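Local coordinates for fatty acid synthase 1, isoform A (Drosophila melanogaster, PDB 6FN6), which probably carries out the ketoreduction, dehydration and enoyl reduction steps of de novo fatty acid synthesis, this chain being the modifying region of the multifunctional synthase, at residues Q561-N573 and L580-D592. Sequence-based numbering, arbitrary orientation.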
loop_
_atom_site.group_PDB
_atom_site.type_symbol
_atom_site.label_atom_id
_atom_site.label_comp_id
_atom_site.label_asym_id
_atom_site.label_seq_id
_atom_site.Cartn_x
_atom_site.Cartn_y
_atom_site.Cartn_z
ATOM N N GLN A 561 -40.455 -34.175 -0.635
ATOM C CA GLN A 561 -39.798 -32.956 -1.092
ATOM C C GLN A 561 -38.456 -32.843 -0.369
ATOM O O GLN A 561 -37.464 -32.383 -0.932
ATOM C CB GLN A 561 -40.664 -31.711 -0.842
ATOM C CG GLN A 561 -40.955 -31.376 0.623
ATOM C CD GLN A 561 -42.021 -32.265 1.239
ATOM O OE1 GLN A 561 -43.120 -32.400 0.702
ATOM N NE2 GLN A 561 -41.696 -32.881 2.370
ATOM N N GLN A 562 -38.445 -33.285 0.887
ATOM C CA GLN A 562 -37.250 -33.270 1.727
ATOM C C GLN A 562 -37.309 -34.417 2.733
ATOM O O GLN A 562 -37.169 -34.212 3.939
ATOM C CB GLN A 562 -37.094 -31.931 2.458
ATOM C CG GLN A 562 -36.746 -30.743 1.565
ATOM C CD GLN A 562 -35.342 -30.831 0.984
ATOM O OE1 GLN A 562 -34.966 -31.836 0.381
ATOM N NE2 GLN A 562 -34.558 -29.774 1.170
ATOM N N ALA A 563 -37.518 -35.626 2.223
ATOM C CA ALA A 563 -37.580 -36.820 3.056
ATOM C C ALA A 563 -36.175 -37.293 3.409
ATOM O O ALA A 563 -35.235 -37.114 2.635
ATOM C CB ALA A 563 -38.347 -37.922 2.353
ATOM N N THR A 564 -36.046 -37.898 4.585
ATOM C CA THR A 564 -34.752 -38.306 5.117
ATOM C C THR A 564 -34.707 -39.806 5.391
ATOM O O THR A 564 -35.498 -40.334 6.172
ATOM C CB THR A 564 -34.421 -37.550 6.421
ATOM O OG1 THR A 564 -35.435 -37.806 7.401
ATOM C CG2 THR A 564 -34.335 -36.052 6.166
ATOM N N LEU A 565 -33.780 -40.483 4.719
ATOM C CA LEU A 565 -33.564 -41.912 4.909
ATOM C C LEU A 565 -32.256 -42.161 5.655
ATOM O O LEU A 565 -31.308 -41.389 5.531
ATOM C CB LEU A 565 -33.529 -42.629 3.558
ATOM C CG LEU A 565 -34.820 -42.650 2.736
ATOM C CD1 LEU A 565 -34.625 -43.495 1.486
ATOM C CD2 LEU A 565 -36.016 -43.144 3.543
ATOM N N GLN A 566 -32.212 -43.234 6.437
ATOM C CA GLN A 566 -31.013 -43.579 7.196
ATOM C C GLN A 566 -29.954 -44.183 6.278
ATOM O O GLN A 566 -30.054 -45.338 5.870
ATOM C CB GLN A 566 -31.346 -44.552 8.331
ATOM C CG GLN A 566 -32.030 -43.910 9.531
ATOM C CD GLN A 566 -31.936 -44.763 10.786
ATOM O OE1 GLN A 566 -32.005 -45.993 10.723
ATOM N NE2 GLN A 566 -31.769 -44.114 11.932
ATOM N N VAL A 567 -28.946 -43.383 5.948
ATOM C CA VAL A 567 -27.865 -43.814 5.070
ATOM C C VAL A 567 -26.596 -44.080 5.876
ATOM O O VAL A 567 -26.482 -43.658 7.027
ATOM C CB VAL A 567 -27.608 -42.772 3.969
ATOM C CG1 VAL A 567 -28.883 -42.513 3.177
ATOM C CG2 VAL A 567 -27.078 -41.470 4.570
ATOM N N GLU A 568 -25.651 -44.793 5.274
ATOM C CA GLU A 568 -24.402 -45.124 5.949
ATOM C C GLU A 568 -23.364 -44.011 5.807
ATOM O O GLU A 568 -22.637 -43.708 6.753
ATOM C CB GLU A 568 -23.836 -46.432 5.399
ATOM C CG GLU A 568 -22.621 -46.947 6.156
ATOM C CD GLU A 568 -22.108 -48.266 5.613
ATOM O OE1 GLU A 568 -22.578 -48.690 4.536
ATOM O OE2 GLU A 568 -21.235 -48.877 6.263
ATOM N N HIS A 569 -23.294 -43.417 4.619
ATOM C CA HIS A 569 -22.329 -42.360 4.335
ATOM C C HIS A 569 -23.010 -41.087 3.853
ATOM O O HIS A 569 -23.878 -41.125 2.977
ATOM C CB HIS A 569 -21.303 -42.825 3.303
ATOM C CG HIS A 569 -20.442 -43.953 3.776
ATOM N ND1 HIS A 569 -19.759 -43.912 4.972
ATOM C CD2 HIS A 569 -20.146 -45.148 3.214
ATOM C CE1 HIS A 569 -19.084 -45.036 5.131
ATOM N NE2 HIS A 569 -19.302 -45.803 4.078
ATOM N N ALA A 570 -22.603 -39.960 4.424
ATOM C CA ALA A 570 -23.190 -38.678 4.072
ATOM C C ALA A 570 -22.229 -37.530 4.340
ATOM O O ALA A 570 -21.232 -37.682 5.047
ATOM C CB ALA A 570 -24.483 -38.468 4.843
ATOM N N TYR A 571 -22.533 -36.382 3.747
ATOM C CA TYR A 571 -21.767 -35.168 3.986
ATOM C C TYR A 571 -22.745 -34.016 4.163
ATOM O O TYR A 571 -23.930 -34.148 3.849
ATOM C CB TYR A 571 -20.797 -34.890 2.833
ATOM C CG TYR A 571 -21.479 -34.500 1.545
ATOM C CD1 TYR A 571 -21.966 -35.467 0.673
ATOM C CD2 TYR A 571 -21.638 -33.167 1.199
ATOM C CE1 TYR A 571 -22.595 -35.115 -0.508
ATOM C CE2 TYR A 571 -22.264 -32.806 0.022
ATOM C CZ TYR A 571 -22.742 -33.784 -0.828
ATOM O OH TYR A 571 -23.366 -33.427 -2.003
ATOM N N VAL A 572 -22.251 -32.894 4.671
ATOM C CA VAL A 572 -23.088 -31.725 4.891
ATOM C C VAL A 572 -22.949 -30.792 3.700
ATOM O O VAL A 572 -21.852 -30.612 3.167
ATOM C CB VAL A 572 -22.727 -31.018 6.209
ATOM C CG1 VAL A 572 -23.558 -29.748 6.394
ATOM C CG2 VAL A 572 -22.927 -31.963 7.384
ATOM N N ASN A 573 -24.064 -30.204 3.285
ATOM C CA ASN A 573 -24.064 -29.287 2.158
ATOM C C ASN A 573 -25.015 -28.126 2.406
ATOM O O ASN A 573 -26.083 -28.298 2.992
ATOM C CB ASN A 573 -24.464 -30.022 0.878
ATOM C CG ASN A 573 -24.320 -29.159 -0.361
ATOM O OD1 ASN A 573 -23.552 -28.197 -0.377
ATOM N ND2 ASN A 573 -25.067 -29.498 -1.406
ATOM N N LEU A 580 -28.870 -20.304 6.003
ATOM C CA LEU A 580 -28.107 -21.336 6.705
ATOM C C LEU A 580 -29.003 -22.497 7.142
ATOM O O LEU A 580 -28.514 -23.551 7.549
ATOM C CB LEU A 580 -27.387 -20.749 7.921
ATOM C CG LEU A 580 -26.007 -20.144 7.647
ATOM C CD1 LEU A 580 -26.077 -19.062 6.574
ATOM C CD2 LEU A 580 -25.390 -19.598 8.927
ATOM N N ALA A 581 -30.314 -22.299 7.057
ATOM C CA ALA A 581 -31.264 -23.368 7.339
ATOM C C ALA A 581 -31.133 -24.462 6.279
ATOM O O ALA A 581 -31.619 -25.579 6.457
ATOM C CB ALA A 581 -32.684 -22.827 7.381
ATOM N N SER A 582 -30.480 -24.123 5.172
ATOM C CA SER A 582 -30.307 -25.042 4.057
ATOM C C SER A 582 -29.246 -26.104 4.349
ATOM O O SER A 582 -29.100 -27.066 3.594
ATOM C CB SER A 582 -29.936 -24.266 2.795
ATOM O OG SER A 582 -28.737 -23.538 2.980
ATOM N N LEU A 583 -28.490 -25.923 5.429
ATOM C CA LEU A 583 -27.471 -26.897 5.810
ATOM C C LEU A 583 -28.114 -28.232 6.169
ATOM O O LEU A 583 -28.841 -28.337 7.157
ATOM C CB LEU A 583 -26.641 -26.383 6.987
ATOM C CG LEU A 583 -25.649 -25.266 6.664
ATOM C CD1 LEU A 583 -25.183 -24.576 7.933
ATOM C CD2 LEU A 583 -24.462 -25.822 5.893
ATOM N N LYS A 584 -27.845 -29.251 5.361
ATOM C CA LYS A 584 -28.422 -30.568 5.589
ATOM C C LYS A 584 -27.440 -31.671 5.199
ATOM O O LYS A 584 -26.551 -31.462 4.375
ATOM C CB LYS A 584 -29.725 -30.727 4.795
ATOM C CG LYS A 584 -30.863 -29.812 5.244
ATOM C CD LYS A 584 -32.153 -30.130 4.495
ATOM C CE LYS A 584 -33.338 -29.324 5.015
ATOM N NZ LYS A 584 -33.271 -27.887 4.622
ATOM N N TRP A 585 -27.595 -32.841 5.810
ATOM C CA TRP A 585 -26.785 -33.999 5.455
ATOM C C TRP A 585 -27.271 -34.583 4.135
ATOM O O TRP A 585 -28.475 -34.709 3.907
ATOM C CB TRP A 585 -26.835 -35.059 6.554
ATOM C CG TRP A 585 -26.125 -34.658 7.805
ATOM C CD1 TRP A 585 -26.648 -33.979 8.865
ATOM C CD2 TRP A 585 -24.754 -34.917 8.130
ATOM N NE1 TRP A 585 -25.686 -33.797 9.831
ATOM C CE2 TRP A 585 -24.514 -34.364 9.403
ATOM C CE3 TRP A 585 -23.707 -35.563 7.468
ATOM C CZ2 TRP A 585 -23.270 -34.438 10.026
ATOM C CZ3 TRP A 585 -22.474 -35.633 8.087
ATOM C CH2 TRP A 585 -22.265 -35.075 9.352
ATOM N N ILE A 586 -26.327 -34.944 3.273
ATOM C CA ILE A 586 -26.651 -35.516 1.975
ATOM C C ILE A 586 -25.967 -36.864 1.847
ATOM O O ILE A 586 -24.819 -37.025 2.254
ATOM C CB ILE A 586 -26.222 -34.580 0.833
ATOM C CG1 ILE A 586 -26.821 -33.181 1.022
ATOM C CG2 ILE A 586 -26.613 -35.167 -0.519
ATOM C CD1 ILE A 586 -28.336 -33.136 1.017
ATOM N N GLU A 587 -26.666 -37.835 1.272
ATOM C CA GLU A 587 -26.077 -39.149 1.063
ATOM C C GLU A 587 -24.906 -39.005 0.104
ATOM O O GLU A 587 -24.987 -38.263 -0.877
ATOM C CB GLU A 587 -27.110 -40.129 0.513
ATOM C CG GLU A 587 -26.621 -41.565 0.421
ATOM C CD GLU A 587 -27.655 -42.491 -0.193
ATOM O OE1 GLU A 587 -27.394 -43.710 -0.266
ATOM O OE2 GLU A 587 -28.728 -42.002 -0.608
ATOM N N ALA A 588 -23.822 -39.717 0.381
ATOM C CA ALA A 588 -22.620 -39.603 -0.431
ATOM C C ALA A 588 -22.483 -40.803 -1.347
ATOM O O ALA A 588 -23.070 -41.855 -1.097
ATOM C CB ALA A 588 -21.392 -39.474 0.457
ATOM N N ALA A 589 -21.719 -40.640 -2.420
ATOM C CA ALA A 589 -21.470 -41.750 -3.323
ATOM C C ALA A 589 -20.499 -42.706 -2.650
ATOM O O ALA A 589 -19.707 -42.293 -1.807
ATOM C CB ALA A 589 -20.909 -41.250 -4.645
ATOM N N GLN A 590 -20.561 -43.981 -3.012
ATOM C CA GLN A 590 -19.630 -44.952 -2.461
ATOM C C GLN A 590 -18.252 -44.742 -3.077
ATOM O O GLN A 590 -18.091 -43.950 -4.006
ATOM C CB GLN A 590 -20.128 -46.380 -2.693
ATOM C CG GLN A 590 -20.198 -46.810 -4.148
ATOM C CD GLN A 590 -20.586 -48.271 -4.300
ATOM O OE1 GLN A 590 -21.138 -48.876 -3.380
ATOM N NE2 GLN A 590 -20.292 -48.848 -5.460
ATOM N N ALA A 591 -17.258 -45.451 -2.556
ATOM C CA ALA A 591 -15.917 -45.405 -3.121
ATOM C C ALA A 591 -15.706 -46.612 -4.029
ATOM O O ALA A 591 -16.288 -47.675 -3.805
ATOM C CB ALA A 591 -14.873 -45.370 -2.021
ATOM N N ASP A 592 -14.881 -46.443 -5.056
ATOM C CA ASP A 592 -14.618 -47.512 -6.012
ATOM C C ASP A 592 -13.958 -48.707 -5.331
ATOM O O ASP A 592 -14.089 -49.843 -5.790
ATOM C CB ASP A 592 -13.734 -47.005 -7.153
ATOM C CG ASP A 592 -14.430 -45.965 -8.010
ATOM O OD1 ASP A 592 -15.665 -46.055 -8.171
ATOM O OD2 ASP A 592 -13.743 -45.057 -8.522
#
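Tyr-571 O accepts the backbone N-H of Ile-586 at 2.6 Å, with an N-H...O angle of 163°. The same pair is closed in the other direction by Tyr-571 N giving to Ile-586 O at 2.8 Å, which makes it a hydrogen-bonded antiparallel pair. Two residues further on, Asn-573 and Lys-584 repeat the two reciprocal backbone hydrogen bonds, and the intervening Val-572 and Trp-585 form a non-hydrogen-bonded pair. At the open end the pattern changes: Ala-588 N reaches His-569 O at 3.0 Å from 43° out of the carbonyl plane.

The side chains of these three pairs alternate between two faces, whereas those of the next pair, Ala-570 and Glu-587, diverge. On one face, Val-572 sets CG2 squarely over the six-membered ring of Trp-585, 3.4 Å from its centroid, a CH-pi contact. A chi1 of 177° sets CG1 opposite the backbone N, where Val-572 CG1 meets Leu-583 CD2 at 4.1 Å. The indole NE1 donates to Asp-873 O, while helix 876-885 packs on Val-572, Leu-583 and Trp-585. On the other face Ile-586 CB lies above the Tyr-571 ring, displaced toward its rim. From strand 565-567, Val-567 CG1 rests against Glu-587 CD at 3.6 Å; the carboxylate accepts from Arg-918 N through OE2.

Alternating hydrogen-bonded and non-hydrogen-bonded pairs show antiparallel pairing, and the strands' succession along the chain makes this a beta hairpin, bonded also to Leu-662 and Ile-916; its packing against helix 876-885 is consistent with a place in the enoyl reductase part.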